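Long-range contacts in uncharacterized protein YLR132C (Kluyveromyces marxianus, PDB 6PFQ), which is the U6 snRNA phosphodiesterase Usb1, a member of the 2H phosphodiesterase superfamily that probably acts as an exonuclease on the 3' end of U6 snRNA: residues L59-S64 / L153-G158; L12-R17 / F200-L205; V96-G101 / V117-P122; E46-G51 / F157-N162. All coordinates share one frame; numbering follows the deposited sequence.

Contact 1: L59-S64 / L153-G158; sequences LHVSLS and LHVSFG
With CG1 anti to the backbone N in both Val61 (chi1 179°) and Val155 (chi1 173°), the second methyls are left facing each other across the strands, and Val61 CG2 meets Val155 CG2 at 3.7 Å. These valines are the middle residues of the paired His-X-Ser motifs of the 2H phosphodiesterase fold. The flanking His60, Ser62, His154 and Ser156 all bind UMP in this protein. Valine, compact and beta-branched, suits an extended chain with a buried side chain. Beside the pair, Leu59 CD1 approaches the Phe157 ring obliquely, 3.5 Å from Phe157 CD1, while at the opposite end Leu153 CD2 lies 4.2 Å from Val61 CG1.

The two strands run roughly antiparallel, 146° apart, yet no direct hydrogen bond joins them. Four waters fill the seam instead: one links His60 N to Ser156 O, another His60 O to Ser156 N, a third Ser62 O to His154 N, and the last Ser62 N to His154 O. His154 is fixed at ND1 by Asn152 O, and its NE2 and Ser156 OG both hold a glycerol. The water that accepts from Ser62 N also sits over the centre of one face of the His154 ring.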
loop_
_atom_site.group_PDB
_atom_site.type_symbol
_atom_site.label_atom_id
_atom_site.label_comp_id
_atom_site.label_asym_id
_atom_site.label_seq_id
_atom_site.Cartn_x
_atom_site.Cartn_y
_atom_site.Cartn_z
ATOM N N LEU A 59 -2.833 -1.529 8.333
ATOM C CA LEU A 59 -2.633 -1.380 6.897
ATOM C C LEU A 59 -1.739 -0.156 6.626
ATOM O O LEU A 59 -1.333 0.572 7.547
ATOM C CB LEU A 59 -3.990 -1.259 6.205
ATOM C CG LEU A 59 -4.914 -2.458 6.446
ATOM C CD1 LEU A 59 -6.220 -2.340 5.616
ATOM C CD2 LEU A 59 -4.245 -3.813 6.148
ATOM N N HIS A 60 -1.438 0.083 5.350
ATOM C CA HIS A 60 -0.448 1.083 4.988
ATOM C C HIS A 60 -0.858 1.811 3.714
ATOM O O HIS A 60 -1.672 1.317 2.929
ATOM C CB HIS A 60 0.936 0.417 4.831
ATOM C CG HIS A 60 1.346 -0.375 6.031
ATOM N ND1 HIS A 60 1.037 -1.713 6.184
ATOM C CD2 HIS A 60 2.013 -0.010 7.153
ATOM C CE1 HIS A 60 1.505 -2.138 7.339
ATOM N NE2 HIS A 60 2.105 -1.125 7.949
ATOM N N VAL A 61 -0.325 3.024 3.547
ATOM C CA VAL A 61 -0.208 3.663 2.230
ATOM C C VAL A 61 1.277 3.914 1.990
ATOM O O VAL A 61 1.897 4.677 2.737
ATOM C CB VAL A 61 -0.980 4.982 2.133
ATOM C CG1 VAL A 61 -0.789 5.608 0.723
ATOM C CG2 VAL A 61 -2.460 4.823 2.495
ATOM N N SER A 62 1.846 3.278 0.968
ATOM C CA SER A 62 3.225 3.585 0.576
ATOM C C SER A 62 3.305 4.988 -0.013
ATOM O O SER A 62 2.489 5.362 -0.863
ATOM C CB SER A 62 3.726 2.577 -0.462
ATOM O OG SER A 62 3.706 1.290 0.102
ATOM N N LEU A 63 4.308 5.753 0.425
ATOM C CA LEU A 63 4.526 7.124 -0.023
ATOM C C LEU A 63 5.850 7.307 -0.743
ATOM O O LEU A 63 6.081 8.382 -1.316
ATOM C CB LEU A 63 4.474 8.093 1.173
ATOM C CG LEU A 63 3.148 8.119 1.915
ATOM C CD1 LEU A 63 3.262 9.019 3.202
ATOM C CD2 LEU A 63 2.062 8.642 1.005
ATOM N N SER A 64 6.716 6.294 -0.750
ATOM C CA SER A 64 7.930 6.333 -1.560
ATOM C C SER A 64 8.234 4.932 -2.060
ATOM O O SER A 64 7.747 3.933 -1.510
ATOM C CB SER A 64 9.142 6.862 -0.775
ATOM O OG SER A 64 9.518 5.893 0.187
ATOM N N LEU A 153 -1.280 5.743 -5.786
ATOM C CA LEU A 153 -1.509 5.646 -4.344
ATOM C C LEU A 153 -2.650 4.692 -4.063
ATOM O O LEU A 153 -3.698 4.798 -4.694
ATOM C CB LEU A 153 -1.855 7.007 -3.737
ATOM C CG LEU A 153 -0.676 8.002 -3.738
ATOM C CD1 LEU A 153 -1.234 9.395 -3.309
ATOM C CD2 LEU A 153 0.427 7.494 -2.782
ATOM N N HIS A 154 -2.463 3.788 -3.096
ATOM C CA HIS A 154 -3.489 2.782 -2.819
ATOM C C HIS A 154 -3.340 2.257 -1.395
ATOM O O HIS A 154 -2.329 2.478 -0.736
ATOM C CB HIS A 154 -3.381 1.615 -3.807
ATOM C CG HIS A 154 -2.089 0.856 -3.687
ATOM N ND1 HIS A 154 -0.910 1.286 -4.273
ATOM C CD2 HIS A 154 -1.796 -0.310 -3.052
ATOM C CE1 HIS A 154 0.052 0.403 -4.022
ATOM N NE2 HIS A 154 -0.456 -0.559 -3.268
ATOM N N VAL A 155 -4.374 1.541 -0.927
ATOM C CA VAL A 155 -4.264 0.685 0.257
ATOM C C VAL A 155 -4.445 -0.752 -0.189
ATOM O O VAL A 155 -5.450 -1.065 -0.829
ATOM C CB VAL A 155 -5.335 1.020 1.306
ATOM C CG1 VAL A 155 -5.290 -0.039 2.480
ATOM C CG2 VAL A 155 -5.178 2.486 1.769
ATOM N N SER A 156 -3.499 -1.637 0.187
ATOM C CA SER A 156 -3.665 -3.059 -0.062
ATOM C C SER A 156 -4.379 -3.728 1.108
ATOM O O SER A 156 -4.094 -3.446 2.286
ATOM C CB SER A 156 -2.317 -3.742 -0.297
ATOM O OG SER A 156 -1.803 -3.326 -1.556
ATOM N N PHE A 157 -5.311 -4.625 0.776
ATOM C CA PHE A 157 -6.120 -5.302 1.790
ATOM C C PHE A 157 -5.837 -6.794 1.900
ATOM O O PHE A 157 -6.117 -7.395 2.943
ATOM C CB PHE A 157 -7.616 -5.095 1.501
ATOM C CG PHE A 157 -8.040 -3.655 1.652
ATOM C CD1 PHE A 157 -8.323 -3.138 2.903
ATOM C CD2 PHE A 157 -8.108 -2.818 0.538
ATOM C CE1 PHE A 157 -8.709 -1.804 3.064
ATOM C CE2 PHE A 157 -8.476 -1.487 0.695
ATOM C CZ PHE A 157 -8.752 -0.970 1.957
ATOM N N GLY A 158 -5.347 -7.409 0.832
ATOM C CA GLY A 158 -5.087 -8.835 0.852
ATOM C C GLY A 158 -3.922 -9.129 -0.053
ATOM O O GLY A 158 -3.542 -8.294 -0.872
HETATM O O HOH W 1 -1.856 -2.279 3.533
HETATM O O HOH W 2 -0.897 -0.903 1.175
HETATM O O HOH W 3 0.588 3.891 -2.306
HETATM O O HOH W 4 0.333 1.555 -0.673
#

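Contact 2: L12-R17 / F200-L205; sequences LFLELR and FRCHEL
Strand 9-16 here meets the place where the chain passes from one sheet of the fold to the other, from strand 200-202 to strand 204-209, and the contact is carried by Leu16 on Phe200. Leu16 CB stands 3.9 Å from the centroid of the Phe200 ring and only 5° off its normal, a CH-pi contact over the face. With CG anti to the carbonyl carbon (chi1 -52°), Phe200 swings its ring beneath the leucine, whose methyls also lean on it. Arg17 O comes instead to the ring edge, near its plane, 3.6 Å from Phe200 CE2. A flat, wide phenylalanine serves both neighbours; replacing it with an alanine would probably strip Leu16 of the surface it rests on and open a gap beside Arg17 O.

Cys202 is small enough to slip between the leucines, its SG 3.7 Å from Leu16 CD2 and 4.1 Å from Leu14 CD1. Farther along, Leu14 CD2 presses on Leu205 CD2 at 3.3 Å, tighter than usual for methyl carbons. A single water spans the backbones, accepting from Glu15 N and donating to Glu204 O.

Around this junction, strand 9-16 bonds to strand 59-68 through Leu14 and Leu16 and to strand 204-209 through Phe13, while Phe200 pairs with Val96 of strand 94-99.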
loop_
_atom_site.group_PDB
_atom_site.type_symbol
_atom_site.label_atom_id
_atom_site.label_comp_id
_atom_site.label_asym_id
_atom_site.label_seq_id
_atom_site.Cartn_x
_atom_site.Cartn_y
_atom_site.Cartn_z
ATOM N N LEU A 12 9.011 5.607 3.045
ATOM C CA LEU A 12 8.036 6.436 3.748
ATOM C C LEU A 12 6.639 5.862 3.569
ATOM O O LEU A 12 6.301 5.396 2.482
ATOM C CB LEU A 12 8.040 7.860 3.200
ATOM C CG LEU A 12 9.289 8.557 3.734
ATOM C CD1 LEU A 12 9.775 9.631 2.754
ATOM C CD2 LEU A 12 8.985 9.128 5.113
ATOM N N PHE A 13 5.814 5.920 4.617
ATOM C CA PHE A 13 4.464 5.373 4.506
ATOM C C PHE A 13 3.568 5.984 5.577
ATOM O O PHE A 13 4.036 6.657 6.490
ATOM C CB PHE A 13 4.451 3.843 4.640
ATOM C CG PHE A 13 5.070 3.330 5.931
ATOM C CD1 PHE A 13 6.450 3.231 6.071
ATOM C CD2 PHE A 13 4.258 2.887 6.979
ATOM C CE1 PHE A 13 7.015 2.719 7.261
ATOM C CE2 PHE A 13 4.806 2.378 8.149
ATOM C CZ PHE A 13 6.166 2.279 8.284
ATOM N N LEU A 14 2.255 5.805 5.385
ATOM C CA LEU A 14 1.207 6.097 6.365
ATOM C C LEU A 14 0.764 4.784 6.985
ATOM O O LEU A 14 0.657 3.767 6.293
ATOM C CB LEU A 14 -0.036 6.755 5.722
ATOM C CG LEU A 14 0.075 8.053 4.947
ATOM C CD1 LEU A 14 -1.269 8.535 4.533
ATOM C CD2 LEU A 14 0.720 9.105 5.857
ATOM N N GLU A 15 0.489 4.797 8.275
ATOM C CA GLU A 15 0.025 3.605 8.983
ATOM C C GLU A 15 -1.446 3.779 9.341
ATOM O O GLU A 15 -1.836 4.837 9.855
ATOM C CB GLU A 15 0.875 3.394 10.241
ATOM C CG GLU A 15 0.433 2.289 11.111
ATOM C CD GLU A 15 1.297 2.219 12.363
ATOM O OE1 GLU A 15 2.387 1.617 12.286
ATOM O OE2 GLU A 15 0.885 2.801 13.382
ATOM N N LEU A 16 -2.258 2.756 9.047
ATOM C CA LEU A 16 -3.719 2.784 9.203
ATOM C C LEU A 16 -4.130 1.693 10.190
ATOM O O LEU A 16 -4.143 0.504 9.848
ATOM C CB LEU A 16 -4.442 2.566 7.862
ATOM C CG LEU A 16 -3.908 3.360 6.672
ATOM C CD1 LEU A 16 -4.698 2.939 5.428
ATOM C CD2 LEU A 16 -4.083 4.875 6.938
ATOM N N ARG A 17 -4.454 2.080 11.415
ATOM C CA ARG A 17 -4.910 1.116 12.405
ATOM C C ARG A 17 -6.423 1.010 12.311
ATOM O O ARG A 17 -7.117 2.026 12.385
ATOM C CB ARG A 17 -4.445 1.521 13.802
ATOM C CG ARG A 17 -2.897 1.537 13.930
ATOM C CD ARG A 17 -2.426 2.128 15.272
ATOM N NE ARG A 17 -3.223 1.565 16.356
ATOM C CZ ARG A 17 -2.877 0.464 17.024
ATOM N NH1 ARG A 17 -1.751 -0.174 16.721
ATOM N NH2 ARG A 17 -3.660 -0.003 17.977
ATOM N N PHE A 200 -9.711 7.050 7.255
ATOM C CA PHE A 200 -8.748 7.310 8.313
ATOM C C PHE A 200 -8.299 8.770 8.249
ATOM O O PHE A 200 -8.352 9.419 7.201
ATOM C CB PHE A 200 -7.517 6.386 8.196
ATOM C CG PHE A 200 -7.855 4.930 8.079
ATOM C CD1 PHE A 200 -8.107 4.361 6.841
ATOM C CD2 PHE A 200 -7.907 4.125 9.204
ATOM C CE1 PHE A 200 -8.430 3.019 6.723
ATOM C CE2 PHE A 200 -8.238 2.776 9.091
ATOM C CZ PHE A 200 -8.499 2.229 7.851
ATOM N N ARG A 201 -7.809 9.278 9.377
ATOM C CA ARG A 201 -7.096 10.553 9.386
ATOM C C ARG A 201 -5.747 10.320 10.037
ATOM O O ARG A 201 -5.688 9.828 11.169
ATOM C CB ARG A 201 -7.862 11.636 10.143
ATOM C CG ARG A 201 -7.192 13.018 10.073
ATOM C CD ARG A 201 -8.146 14.165 10.467
ATOM N NE ARG A 201 -9.160 14.425 9.452
ATOM C CZ ARG A 201 -8.948 15.093 8.314
ATOM N NH1 ARG A 201 -7.742 15.582 8.009
ATOM N NH2 ARG A 201 -9.948 15.262 7.468
ATOM N N CYS A 202 -4.665 10.623 9.318
ATOM C CA CYS A 202 -3.318 10.350 9.823
ATOM C C CYS A 202 -2.715 11.656 10.314
ATOM O O CYS A 202 -2.750 12.645 9.591
ATOM C CB CYS A 202 -2.431 9.740 8.729
ATOM S SG CYS A 202 -3.132 8.183 8.157
ATOM N N HIS A 203 -2.165 11.661 11.539
ATOM C CA HIS A 203 -1.525 12.865 12.073
ATOM C C HIS A 203 0.007 12.794 12.030
ATOM O O HIS A 203 0.683 13.692 12.546
ATOM C CB HIS A 203 -2.014 13.134 13.501
ATOM C CG HIS A 203 -3.477 13.468 13.578
ATOM N ND1 HIS A 203 -4.461 12.502 13.638
ATOM C CD2 HIS A 203 -4.122 14.659 13.589
ATOM C CE1 HIS A 203 -5.647 13.082 13.689
ATOM N NE2 HIS A 203 -5.471 14.392 13.654
ATOM N N GLU A 204 0.558 11.773 11.385
ATOM C CA GLU A 204 1.990 11.568 11.279
ATOM C C GLU A 204 2.229 10.633 10.104
ATOM O O GLU A 204 1.334 9.899 9.697
ATOM C CB GLU A 204 2.543 10.946 12.554
ATOM C CG GLU A 204 1.903 9.582 12.823
ATOM C CD GLU A 204 2.055 9.139 14.260
ATOM O OE1 GLU A 204 2.325 10.011 15.111
ATOM O OE2 GLU A 204 1.931 7.926 14.529
ATOM N N LEU A 205 3.431 10.699 9.551
ATOM C CA LEU A 205 3.990 9.702 8.651
ATOM C C LEU A 205 4.933 8.804 9.446
ATOM O O LEU A 205 5.336 9.124 10.569
ATOM C CB LEU A 205 4.794 10.340 7.506
ATOM C CG LEU A 205 4.317 11.518 6.651
ATOM C CD1 LEU A 205 4.971 11.469 5.288
ATOM C CD2 LEU A 205 2.827 11.572 6.529
HETATM O O HOH W 5 1.068 7.060 9.796
#

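Contact 3: V96-G101 / V117-P122; sequences VALSGG and VGLSEP. Unlike the reference sequence in segment 117-122: Pro122 (reference Gln).
Leu98 and Leu119 are paired, antiparallel and non-hydrogen-bonded, where strand 94-99 runs beside strand 112-119, their CA atoms 4.3 Å apart. Their side chains diverge, though Leu98 CD2 still reaches Leu119 CD1. On the tight, buried side the side chains are purely aliphatic, and Leu98 CB touches Val117 CG1 at 3.7 Å. Branched residues suit this side because Val155 and Phe157 of the next strand pack against them.

The backbones are stitched by two nearly straight bonds. Ser120 N donates to Ala97 O at 2.8 Å (171° at the hydrogen), approaching from above the carbonyl plane, and Ser99 N donates to Gly118 O at 2.9 Å. Ser120 is also the N-cap of helix 121-137, its OG capping Ala123 N, a position that a short hydroxyl side chain suits well.

Toward solvent the pairing comes apart. Ser99 O and Gly118 O, both acceptors, are 3.3 Å apart, and a water takes over, accepting from Gly118 N at 2.9 Å while donating to Ser99 O and Gly101 O. Gly100 turns the corner with phi 88°, where a beta carbon would jam against Ser99 O. A second water holds Glu121 N and is only weakly tied to Ser99 OG.

Direct hydrogen bonds across the contact thus join main-chain atoms alone. The aliphatic side chains probably add the apolar packing, while the backbone angles of Gly100 and the cap of Ser120 set demands of their own.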
loop_
_atom_site.group_PDB
_atom_site.type_symbol
_atom_site.label_atom_id
_atom_site.label_comp_id
_atom_site.label_asym_id
_atom_site.label_seq_id
_atom_site.Cartn_x
_atom_site.Cartn_y
_atom_site.Cartn_z
ATOM N N VAL A 96 -7.353 9.789 4.701
ATOM C CA VAL A 96 -7.204 8.647 3.812
ATOM C C VAL A 96 -8.582 8.051 3.574
ATOM O O VAL A 96 -9.244 7.574 4.508
ATOM C CB VAL A 96 -6.232 7.596 4.367
ATOM C CG1 VAL A 96 -6.153 6.429 3.414
ATOM C CG2 VAL A 96 -4.848 8.191 4.526
ATOM N N ALA A 97 -8.986 8.021 2.314
ATOM C CA ALA A 97 -10.243 7.396 1.918
ATOM C C ALA A 97 -10.007 6.847 0.525
ATOM O O ALA A 97 -9.007 7.179 -0.120
ATOM C CB ALA A 97 -11.428 8.392 1.934
ATOM N N LEU A 98 -10.881 5.941 0.099
ATOM C CA LEU A 98 -10.652 5.143 -1.105
ATOM C C LEU A 98 -11.730 5.403 -2.150
ATOM O O LEU A 98 -12.858 5.789 -1.826
ATOM C CB LEU A 98 -10.622 3.661 -0.754
ATOM C CG LEU A 98 -9.593 3.462 0.397
ATOM C CD1 LEU A 98 -9.868 2.162 1.090
ATOM C CD2 LEU A 98 -8.142 3.588 -0.151
ATOM N N SER A 99 -11.384 5.180 -3.410
ATOM C CA SER A 99 -12.356 5.402 -4.462
ATOM C C SER A 99 -12.148 4.333 -5.523
ATOM O O SER A 99 -11.029 3.824 -5.692
ATOM C CB SER A 99 -12.136 6.820 -5.018
ATOM O OG SER A 99 -12.833 6.991 -6.184
ATOM N N GLY A 100 -13.228 3.962 -6.224
ATOM C CA GLY A 100 -13.045 3.108 -7.394
ATOM C C GLY A 100 -13.074 1.640 -7.019
ATOM O O GLY A 100 -13.544 1.247 -5.952
ATOM N N GLY A 101 -12.593 0.809 -7.948
ATOM C CA GLY A 101 -12.727 -0.627 -7.835
ATOM C C GLY A 101 -11.451 -1.317 -7.357
ATOM O O GLY A 101 -10.450 -0.693 -6.992
ATOM N N VAL A 117 -7.282 -0.995 -3.183
ATOM C CA VAL A 117 -8.180 0.044 -3.705
ATOM C C VAL A 117 -7.407 1.355 -3.746
ATOM O O VAL A 117 -6.608 1.644 -2.848
ATOM C CB VAL A 117 -9.459 0.180 -2.834
ATOM C CG1 VAL A 117 -10.472 1.165 -3.532
ATOM C CG2 VAL A 117 -10.086 -1.242 -2.603
ATOM N N GLY A 118 -7.586 2.123 -4.825
ATOM C CA GLY A 118 -6.885 3.389 -4.941
ATOM C C GLY A 118 -7.401 4.463 -3.987
ATOM O O GLY A 118 -8.560 4.478 -3.565
ATOM N N LEU A 119 -6.528 5.414 -3.655
ATOM C CA LEU A 119 -6.986 6.515 -2.806
ATOM C C LEU A 119 -7.940 7.443 -3.552
ATOM O O LEU A 119 -7.825 7.649 -4.771
ATOM C CB LEU A 119 -5.804 7.347 -2.316
ATOM C CG LEU A 119 -5.364 6.998 -0.866
ATOM C CD1 LEU A 119 -4.916 5.508 -0.783
ATOM C CD2 LEU A 119 -4.226 7.914 -0.407
ATOM N N SER A 120 -8.852 8.050 -2.790
ATOM C CA SER A 120 -9.777 9.030 -3.368
ATOM C C SER A 120 -9.046 10.285 -3.860
ATOM O O SER A 120 -7.897 10.580 -3.496
ATOM C CB SER A 120 -10.830 9.431 -2.325
ATOM O OG SER A 120 -10.237 10.272 -1.353
ATOM N N GLU A 121 -9.735 11.026 -4.739
ATOM C CA GLU A 121 -9.136 12.241 -5.286
ATOM C C GLU A 121 -8.727 13.223 -4.194
ATOM O O GLU A 121 -7.595 13.727 -4.252
ATOM C CB GLU A 121 -10.098 12.898 -6.284
ATOM C CG GLU A 121 -9.397 13.988 -7.041
ATOM C CD GLU A 121 -10.326 14.693 -8.034
ATOM O OE1 GLU A 121 -11.559 14.643 -7.866
ATOM O OE2 GLU A 121 -9.793 15.262 -8.985
ATOM N N PRO A 122 -9.551 13.520 -3.186
ATOM C CA PRO A 122 -9.075 14.438 -2.130
ATOM C C PRO A 122 -7.916 13.874 -1.322
ATOM O O PRO A 122 -7.019 14.629 -0.944
ATOM C CB PRO A 122 -10.315 14.644 -1.247
ATOM C CG PRO A 122 -11.488 14.240 -2.095
ATOM C CD PRO A 122 -10.972 13.149 -2.993
HETATM O O HOH W 6 -9.543 1.868 -6.937
HETATM O O HOH W 7 -12.460 10.259 -5.468
#

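Contact 4: E46-G51 / F157-N162; sequences EPLHRG and FGVAQN
Main-chain hydrogen bonds tie Glu46 and Leu48 to strand 154-161. Glu46 N donates to Val159 O at 2.7 Å and Val159 N returns a bond to Glu46 O, an antiparallel hydrogen-bonded pair, while Leu48 N reaches Phe157 O at 3.0 Å along a nearly straight line (170°). Pro47, lacking an N-H, falls suitably on the non-hydrogen-bonded position opposite Gly158. A CA-H...O contact adds to these, with Gly158 CA only 3.1 Å from Glu46 O, a closeness that glycine tolerates well.

The short strand 46-47 thereby extends the sheet next to a classic beta bulge, in which Phe157 and Gly158 both face Leu115 on the neighbouring strand.

Van der Waals contacts belong to Leu48. Its CG stands anti to the carbonyl carbon (chi1 -70°), which lays the side chain over the bulge: CD1 is 3.6 Å from Gly158 N, and in the one apolar pair CD2 meets Val159 CG1 at 3.8 Å, the two side chains crossing at about a right angle. With an alanine in place of Leu48, Val159 CG1 would probably lose its partner and the backbone at Gly158 its cover.

Water supplies the remaining link. One molecule donates to Phe157 O, giving that carbonyl a second partner, and accepts a weak bond from His49 ND1, whose ring is anchored through NE2 by Asp27.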
loop_
_atom_site.group_PDB
_atom_site.type_symbol
_atom_site.label_atom_id
_atom_site.label_comp_id
_atom_site.label_asym_id
_atom_site.label_seq_id
_atom_site.Cartn_x
_atom_site.Cartn_y
_atom_site.Cartn_z
ATOM N N GLU A 46 -4.595 -13.683 1.294
ATOM C CA GLU A 46 -4.432 -13.615 2.749
ATOM C C GLU A 46 -4.808 -12.219 3.230
ATOM O O GLU A 46 -4.278 -11.225 2.706
ATOM C CB GLU A 46 -2.966 -13.931 3.127
ATOM C CG GLU A 46 -2.686 -13.846 4.631
ATOM C CD GLU A 46 -3.270 -14.986 5.404
ATOM O OE1 GLU A 46 -3.799 -15.939 4.800
ATOM O OE2 GLU A 46 -3.188 -14.934 6.640
ATOM N N PRO A 47 -5.708 -12.093 4.198
ATOM C CA PRO A 47 -6.044 -10.758 4.731
ATOM C C PRO A 47 -4.830 -10.106 5.367
ATOM O O PRO A 47 -4.113 -10.730 6.142
ATOM C CB PRO A 47 -7.128 -11.062 5.783
ATOM C CG PRO A 47 -7.779 -12.314 5.217
ATOM C CD PRO A 47 -6.605 -13.140 4.734
ATOM N N LEU A 48 -4.585 -8.837 5.019
ATOM C CA LEU A 48 -3.432 -8.110 5.565
ATOM C C LEU A 48 -3.719 -7.421 6.893
ATOM O O LEU A 48 -2.786 -6.896 7.527
ATOM C CB LEU A 48 -2.954 -7.043 4.557
ATOM C CG LEU A 48 -2.303 -7.630 3.304
ATOM C CD1 LEU A 48 -2.118 -6.513 2.232
ATOM C CD2 LEU A 48 -0.953 -8.214 3.727
ATOM N N HIS A 49 -4.968 -7.390 7.330
ATOM C CA HIS A 49 -5.267 -6.705 8.582
ATOM C C HIS A 49 -5.230 -7.624 9.799
ATOM O O HIS A 49 -5.428 -7.150 10.927
ATOM C CB HIS A 49 -6.649 -6.033 8.503
ATOM C CG HIS A 49 -7.813 -6.972 8.390
ATOM N ND1 HIS A 49 -8.059 -7.743 7.268
ATOM C CD2 HIS A 49 -8.837 -7.223 9.249
ATOM C CE1 HIS A 49 -9.165 -8.447 7.455
ATOM N NE2 HIS A 49 -9.659 -8.143 8.647
ATOM N N ARG A 50 -4.937 -8.901 9.610
ATOM C CA ARG A 50 -4.978 -9.856 10.716
ATOM C C ARG A 50 -3.767 -10.755 10.659
ATOM O O ARG A 50 -3.273 -11.086 9.577
ATOM C CB ARG A 50 -6.235 -10.729 10.676
ATOM C CG ARG A 50 -7.487 -10.019 11.117
ATOM C CD ARG A 50 -8.657 -10.987 11.224
ATOM N NE ARG A 50 -9.891 -10.291 11.587
ATOM C CZ ARG A 50 -10.231 -9.932 12.824
ATOM N NH1 ARG A 50 -9.424 -10.201 13.847
ATOM N NH2 ARG A 50 -11.391 -9.310 13.037
ATOM N N GLY A 51 -3.280 -11.143 11.839
ATOM C CA GLY A 51 -2.248 -12.139 11.937
ATOM C C GLY A 51 -2.831 -13.423 12.509
ATOM O O GLY A 51 -4.039 -13.626 12.533
ATOM N N PHE A 157 -5.311 -4.625 0.776
ATOM C CA PHE A 157 -6.120 -5.302 1.790
ATOM C C PHE A 157 -5.837 -6.794 1.900
ATOM O O PHE A 157 -6.117 -7.395 2.943
ATOM C CB PHE A 157 -7.616 -5.095 1.501
ATOM C CG PHE A 157 -8.040 -3.655 1.652
ATOM C CD1 PHE A 157 -8.323 -3.138 2.903
ATOM C CD2 PHE A 157 -8.108 -2.818 0.538
ATOM C CE1 PHE A 157 -8.709 -1.804 3.064
ATOM C CE2 PHE A 157 -8.476 -1.487 0.695
ATOM C CZ PHE A 157 -8.752 -0.970 1.957
ATOM N N GLY A 158 -5.347 -7.409 0.832
ATOM C CA GLY A 158 -5.087 -8.835 0.852
ATOM C C GLY A 158 -3.922 -9.129 -0.053
ATOM O O GLY A 158 -3.542 -8.294 -0.872
ATOM N N VAL A 159 -3.348 -10.326 0.092
ATOM C CA VAL A 159 -2.192 -10.658 -0.740
ATOM C C VAL A 159 -2.275 -12.127 -1.108
ATOM O O VAL A 159 -2.510 -12.974 -0.242
ATOM C CB VAL A 159 -0.868 -10.304 -0.028
ATOM C CG1 VAL A 159 -0.712 -11.074 1.282
ATOM C CG2 VAL A 159 0.335 -10.537 -1.000
ATOM N N ALA A 160 -2.114 -12.422 -2.390
ATOM C CA ALA A 160 -2.136 -13.792 -2.904
ATOM C C ALA A 160 -0.779 -14.135 -3.514
ATOM O O ALA A 160 -0.042 -13.245 -3.963
ATOM C CB ALA A 160 -3.214 -13.966 -3.969
ATOM N N GLN A 161 -0.454 -15.429 -3.537
ATOM C CA GLN A 161 0.742 -15.893 -4.233
ATOM C C GLN A 161 0.481 -15.930 -5.726
ATOM O O GLN A 161 -0.607 -16.294 -6.182
ATOM C CB GLN A 161 1.131 -17.299 -3.748
ATOM C CG GLN A 161 1.533 -17.291 -2.281
ATOM C CD GLN A 161 1.916 -18.673 -1.749
ATOM O OE1 GLN A 161 2.998 -18.840 -1.193
ATOM N NE2 GLN A 161 1.029 -19.641 -1.897
ATOM N N ASN A 162 1.480 -15.545 -6.498
ATOM C CA ASN A 162 1.367 -15.662 -7.952
ATOM C C ASN A 162 1.636 -17.115 -8.341
ATOM O O ASN A 162 2.792 -17.559 -8.332
ATOM C CB ASN A 162 2.341 -14.705 -8.633
ATOM C CG ASN A 162 2.307 -14.808 -10.157
ATOM O OD1 ASN A 162 1.452 -15.511 -10.740
ATOM N ND2 ASN A 162 3.226 -14.078 -10.813
HETATM O O HOH W 8 -7.565 -6.003 5.019
#

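How the contacts relate
From the N terminus, strand 9-16 opens the longest loop, which contact 2 closes only at 200-205, so the other three contacts all lie within it. Next comes 46-51, whose loop ends in contact 4 at 157-162; 59-64 follows, and contact 1 closes an inner loop at 153-158, sharing Phe157 and Gly158 with contact 4. Innermost is contact 3, a short closure between 96-101 and 117-122 around strand 102-106, which also pairs with strand 112-119. The loops nest without crossing. Contacts 1 and 2 bring the two sheets together, contacts 3 and 4 build up one of them, and Phe157 links three contacts: its CZ touches Leu98 CD1 of contact 3 at 3.4 Å.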